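Local coordinates for protein N-acetylcysteine deacetylase (PDB 1YSJ) that probably catalyses the deacetylation of N-acetylcysteine to cysteine and acetate, using two bound divalent metal ions, in the breakdown of S-(2-succino)cysteine as a sulfur source, at residues V258-S263 and D269-E274; I208-K213 and G231-G236. The protein carries 1 engineered substitution. One frame throughout, in Å; residues are numbered along the deposited sequence. Where two conformers were deposited one is given.

Interaction 1. Residues V258-S263 and D269-E274; sequences VQAGTS and DQAEME
Q259 and E272 form a hydrogen-bonded antiparallel pair where strands 258-260 and 270-274 run 4.8 Å apart, their axes at 170°. The evidence is a reciprocal pair of backbone bonds, Q259 N to E272 O at 2.9 Å and E272 N to Q259 O at 3.1 Å, both nearly linear (about 170° at the hydrogen). E272 O also receives a CA-H contact from V258 CA at 3.4 Å, as expected beside the next, non-hydrogen-bonded pair, V258 with M273.

On one face the aliphatic parts of Q259 and E272 meet. A first torsion of 67° sets E272 CG between its own N and carbonyl carbon, and from there CG comes within 3.4 Å of Q259 O and 4.1 Å of Q259 CB. Beyond CG the glutamate is extended, and its OE2 forms a salt bridge with R257, while in the conformer given the end of Q259 leads away from E272.

The other face is apolar. V258 and selenomethionine M273 lie side by side, CG2 of V258 being 4.1 Å from CB of M273, whereas the selenium end of M273 leads away from V258. The methyls of A260 and A271 meet at 3.8 Å between their CB atoms. Helix 226-237 packs on this face: I227 touches A260, A230 touches A271 and M273, and I233 also reaches M273.

V258, Q259 and A260 pair antiparallel with a strand of the second subunit, Q259 packing on Q259 of that chain, so the sheet continues across the interface. This is a beta hairpin at the dimer edge of a four-stranded sheet, the arrangement of the ferredoxin-like dimerisation domain of M20 peptidases.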
loop_
_atom_site.group_PDB
_atom_site.type_symbol
_atom_site.label_atom_id
_atom_site.label_comp_id
_atom_site.label_asym_id
_atom_site.label_seq_id
_atom_site.Cartn_x
_atom_site.Cartn_y
_atom_site.Cartn_z
ATOM N N VAL A 258 -3.674 2.513 -2.714
ATOM C CA VAL A 258 -2.334 2.445 -3.296
ATOM C C VAL A 258 -1.451 1.587 -2.391
ATOM O O VAL A 258 -1.282 1.891 -1.204
ATOM C CB VAL A 258 -1.685 3.845 -3.468
ATOM C CG1 VAL A 258 -0.325 3.732 -4.161
ATOM C CG2 VAL A 258 -2.588 4.787 -4.251
ATOM N N GLN A 259 -0.875 0.523 -2.949
ATOM C CA GLN A 259 -0.013 -0.381 -2.175
ATOM C C GLN A 259 1.259 -0.792 -2.930
ATOM O O GLN A 259 1.190 -1.475 -3.955
ATOM C CB GLN A 259 -0.791 -1.624 -1.718
ATOM C CG GLN A 259 -2.181 -1.352 -1.112
ATOM C CD GLN A 259 -2.172 -1.040 0.384
ATOM O OE1 GLN A 259 -3.209 -1.128 1.046
ATOM N NE2 GLN A 259 -1.006 -0.689 0.922
ATOM N N ALA A 260 2.415 -0.373 -2.409
ATOM C CA ALA A 260 3.719 -0.714 -2.981
ATOM C C ALA A 260 4.724 -1.015 -1.871
ATOM O O ALA A 260 4.951 -0.184 -0.993
ATOM C CB ALA A 260 4.224 0.399 -3.869
ATOM N N GLY A 261 5.297 -2.217 -1.907
ATOM C CA GLY A 261 6.390 -2.596 -1.006
ATOM C C GLY A 261 5.987 -3.112 0.363
ATOM O O GLY A 261 4.800 -3.186 0.691
ATOM N N THR A 262 6.992 -3.469 1.162
ATOM C CA THR A 262 6.788 -4.040 2.499
ATOM C C THR A 262 7.811 -3.526 3.517
ATOM O O THR A 262 7.517 -3.458 4.714
ATOM C CB THR A 262 6.862 -5.591 2.486
ATOM O OG1 THR A 262 8.071 -6.011 1.841
ATOM C CG2 THR A 262 5.665 -6.203 1.767
ATOM N N SER A 263 9.007 -3.175 3.042
ATOM C CA SER A 263 10.107 -2.766 3.922
ATOM C C SER A 263 10.854 -1.525 3.421
ATOM O O SER A 263 10.898 -1.252 2.219
ATOM C CB SER A 263 11.088 -3.924 4.134
ATOM O OG SER A 263 11.822 -4.194 2.952
ATOM N N ASP A 269 9.220 -4.493 -6.430
ATOM C CA ASP A 269 9.089 -4.872 -7.834
ATOM C C ASP A 269 7.822 -4.273 -8.443
ATOM O O ASP A 269 7.810 -3.884 -9.613
ATOM C CB ASP A 269 9.081 -6.397 -7.986
ATOM C CG ASP A 269 10.466 -7.021 -7.810
ATOM O OD1 ASP A 269 10.687 -8.129 -8.351
ATOM O OD2 ASP A 269 11.336 -6.420 -7.138
ATOM N N GLN A 270 6.768 -4.190 -7.635
ATOM C CA GLN A 270 5.456 -3.744 -8.100
ATOM C C GLN A 270 4.914 -2.537 -7.345
ATOM O O GLN A 270 5.315 -2.253 -6.214
ATOM C CB GLN A 270 4.434 -4.878 -7.985
ATOM C CG GLN A 270 4.565 -5.972 -9.027
ATOM C CD GLN A 270 3.401 -6.947 -8.995
ATOM O OE1 GLN A 270 2.349 -6.663 -8.420
ATOM N NE2 GLN A 270 3.584 -8.105 -9.620
ATOM N N ALA A 271 3.994 -1.835 -7.998
ATOM C CA ALA A 271 3.129 -0.863 -7.349
ATOM C C ALA A 271 1.713 -1.066 -7.888
ATOM O O ALA A 271 1.508 -1.124 -9.101
ATOM C CB ALA A 271 3.614 0.551 -7.615
ATOM N N GLU A 272 0.745 -1.201 -6.987
ATOM C CA GLU A 272 -0.651 -1.333 -7.400
ATOM C C GLU A 272 -1.534 -0.214 -6.866
ATOM O O GLU A 272 -1.291 0.333 -5.789
ATOM C CB GLU A 272 -1.228 -2.717 -7.051
ATOM C CG GLU A 272 -1.382 -3.017 -5.559
ATOM C CD GLU A 272 -2.028 -4.372 -5.280
ATOM O OE1 GLU A 272 -2.218 -5.164 -6.230
ATOM O OE2 GLU A 272 -2.347 -4.647 -4.102
HETATM N N MSE A 273 -2.548 0.135 -7.650
HETATM C CA MSE A 273 -3.557 1.095 -7.228
HETATM C C MSE A 273 -4.936 0.704 -7.746
HETATM O O MSE A 273 -5.060 0.059 -8.792
HETATM C CB MSE A 273 -3.188 2.518 -7.663
HETATM C CG MSE A 273 -3.223 2.777 -9.162
HETATM SE SE MSE A 273 -2.461 4.519 -9.616
HETATM C CE MSE A 273 -0.597 4.088 -9.382
ATOM N N GLU A 274 -5.966 1.075 -6.997
ATOM C CA GLU A 274 -7.337 0.861 -7.440
ATOM C C GLU A 274 -8.249 2.000 -7.013
ATOM O O GLU A 274 -7.889 2.808 -6.157
ATOM C CB GLU A 274 -7.875 -0.519 -7.008
ATOM C CG GLU A 274 -8.157 -0.709 -5.521
ATOM C CD GLU A 274 -8.850 -2.040 -5.213
ATOM O OE1 GLU A 274 -8.619 -2.593 -4.116
ATOM O OE2 GLU A 274 -9.631 -2.534 -6.062
#

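Interaction 2. Residues I208-K213 and G231-G236; sequences IVIKGK and GQIISG
Apolar packing carries the contact between I210 and I233, whose side chains reach toward each other tip to tip from strand 208-211 and helix 231-236. Their CD1 atoms stand 3.5 Å apart, and I210 CG1 lies 4.2 Å from I233 CD1. The second torsion of I210, -66°, bends its end, whereas that of I233, 162°, extends CG1 and CD1 out from the helix. The other branch of I233 turns to the next inward residue of the strand, with CG2 4.4 Å from CD1 of I208. One helix residue thus forks over two strand residues, I208 and I210, and V209 between them belongs to the opposite face. The backbones stay well separated, the nearest CA atoms, of I208 and I233, being 9.6 Å apart.

The strand leads through a connection into the helix that lies on its own sheet, the first beta-alpha unit of the ferredoxin-like domain. Helix 282-302 packs beside it, A296 touching I208 and I299 touching I233, so the three isoleucines are buried in the core between sheet and helices.

Hydrogen bonds do not cross this contact; those nearby lie within the helix, where S235 OG donates to G231 O at 3.1 Å, and G236 N binds Q232 O at 2.8 Å. Packing away from the sheet involves the second subunit, where I234 rests on G231 and S235 on Q232 of that chain.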
loop_
_atom_site.group_PDB
_atom_site.type_symbol
_atom_site.label_atom_id
_atom_site.label_comp_id
_atom_site.label_asym_id
_atom_site.label_seq_id
_atom_site.Cartn_x
_atom_site.Cartn_y
_atom_site.Cartn_z
ATOM N N ILE A 208 -4.797 -0.774 -11.416
ATOM C CA ILE A 208 -3.558 -0.648 -12.186
ATOM C C ILE A 208 -2.375 -1.243 -11.435
ATOM O O ILE A 208 -2.108 -0.868 -10.293
ATOM C CB ILE A 208 -3.237 0.816 -12.581
ATOM C CG1 ILE A 208 -4.458 1.487 -13.208
ATOM C CG2 ILE A 208 -2.056 0.855 -13.547
ATOM C CD1 ILE A 208 -4.277 2.953 -13.507
ATOM N N VAL A 209 -1.685 -2.175 -12.087
ATOM C CA VAL A 209 -0.452 -2.768 -11.565
ATOM C C VAL A 209 0.735 -2.256 -12.385
ATOM O O VAL A 209 0.743 -2.369 -13.615
ATOM C CB VAL A 209 -0.498 -4.327 -11.598
ATOM C CG1 VAL A 209 0.818 -4.925 -11.108
ATOM C CG2 VAL A 209 -1.663 -4.860 -10.763
ATOM N N ILE A 210 1.719 -1.685 -11.690
ATOM C CA ILE A 210 2.946 -1.169 -12.311
ATOM C C ILE A 210 4.152 -2.024 -11.926
ATOM O O ILE A 210 4.564 -2.039 -10.763
ATOM C CB ILE A 210 3.247 0.304 -11.886
ATOM C CG1 ILE A 210 2.022 1.212 -12.068
ATOM C CG2 ILE A 210 4.483 0.845 -12.621
ATOM C CD1 ILE A 210 1.587 1.410 -13.514
ATOM N N LYS A 211 4.720 -2.721 -12.906
ATOM C CA LYS A 211 5.899 -3.559 -12.672
ATOM C C LYS A 211 6.970 -3.388 -13.755
ATOM O O LYS A 211 6.698 -2.839 -14.823
ATOM C CB LYS A 211 5.499 -5.032 -12.512
ATOM C CG LYS A 211 4.891 -5.688 -13.746
ATOM C CD LYS A 211 4.301 -7.052 -13.395
ATOM C CE LYS A 211 4.142 -7.938 -14.622
ATOM N NZ LYS A 211 3.378 -9.187 -14.325
ATOM N N GLY A 212 8.180 -3.862 -13.473
ATOM C CA GLY A 212 9.288 -3.793 -14.426
ATOM C C GLY A 212 9.189 -4.781 -15.577
ATOM O O GLY A 212 8.112 -5.307 -15.875
ATOM N N LYS A 213 10.326 -5.027 -16.226
ATOM C CA LYS A 213 10.394 -5.939 -17.368
ATOM C C LYS A 213 11.536 -6.938 -17.202
ATOM O O LYS A 213 11.308 -8.123 -16.958
ATOM C CB LYS A 213 10.567 -5.158 -18.678
ATOM C CG LYS A 213 9.402 -4.232 -19.026
ATOM C CD LYS A 213 9.729 -3.357 -20.226
ATOM C CE LYS A 213 8.625 -2.341 -20.482
ATOM N NZ LYS A 213 8.918 -1.497 -21.674
ATOM N N GLY A 231 3.572 7.389 -8.774
ATOM C CA GLY A 231 3.359 8.765 -8.310
ATOM C C GLY A 231 2.866 9.723 -9.382
ATOM O O GLY A 231 2.013 10.575 -9.119
ATOM N N GLN A 232 3.408 9.585 -10.588
ATOM C CA GLN A 232 3.051 10.443 -11.720
ATOM C C GLN A 232 1.680 10.069 -12.274
ATOM O O GLN A 232 0.926 10.937 -12.725
ATOM C CB GLN A 232 4.094 10.326 -12.836
ATOM C CG GLN A 232 5.500 10.751 -12.459
ATOM C CD GLN A 232 5.875 12.100 -13.023
ATOM O OE1 GLN A 232 5.215 13.104 -12.760
ATOM N NE2 GLN A 232 6.945 12.134 -13.803
ATOM N N ILE A 233 1.374 8.774 -12.243
ATOM C CA ILE A 233 0.094 8.251 -12.716
ATOM C C ILE A 233 -1.052 8.705 -11.812
ATOM O O ILE A 233 -2.141 9.002 -12.293
ATOM C CB ILE A 233 0.132 6.706 -12.864
ATOM C CG1 ILE A 233 1.054 6.317 -14.024
ATOM C CG2 ILE A 233 -1.267 6.137 -13.103
ATOM C CD1 ILE A 233 1.514 4.879 -14.015
ATOM N N ILE A 234 -0.794 8.775 -10.508
ATOM C CA ILE A 234 -1.747 9.346 -9.554
ATOM C C ILE A 234 -2.077 10.796 -9.930
ATOM O O ILE A 234 -3.245 11.185 -9.981
ATOM C CB ILE A 234 -1.210 9.279 -8.097
ATOM C CG1 ILE A 234 -1.185 7.832 -7.598
ATOM C CG2 ILE A 234 -2.048 10.163 -7.156
ATOM C CD1 ILE A 234 -0.297 7.615 -6.383
ATOM N N SER A 235 -1.039 11.582 -10.205
ATOM C CA SER A 235 -1.197 12.988 -10.556
ATOM C C SER A 235 -1.804 13.144 -11.949
ATOM O O SER A 235 -2.502 14.123 -12.221
ATOM C CB SER A 235 0.150 13.708 -10.484
ATOM O OG SER A 235 0.797 13.448 -9.247
ATOM N N GLY A 236 -1.532 12.174 -12.819
ATOM C CA GLY A 236 -2.068 12.167 -14.177
ATOM C C GLY A 236 -3.541 11.803 -14.230
ATOM O O GLY A 236 -4.309 12.418 -14.969
#

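Following the chain, strand 197-211 leads into interaction 2, whose segments are separated by 17 residues, partly unmodelled and including the start of helix 226-237. After a further unmodelled segment the chain enters strand 252-260, and interaction 1 closes the hairpin loop to strand 270-278, with five residues between its segments. The two contacts are in series, neither nested nor crossed. They join in space because strand 270-278 inserts between 252-260 and 197-211: A271 O lies 2.7 Å from I210 N, and M273 O 2.8 Å from I208 N, both probable hydrogen bonds. Together they tie three neighbouring strands to one helix, and both touch the second subunit, interaction 1 through the sheet edge and interaction 2 through the helix.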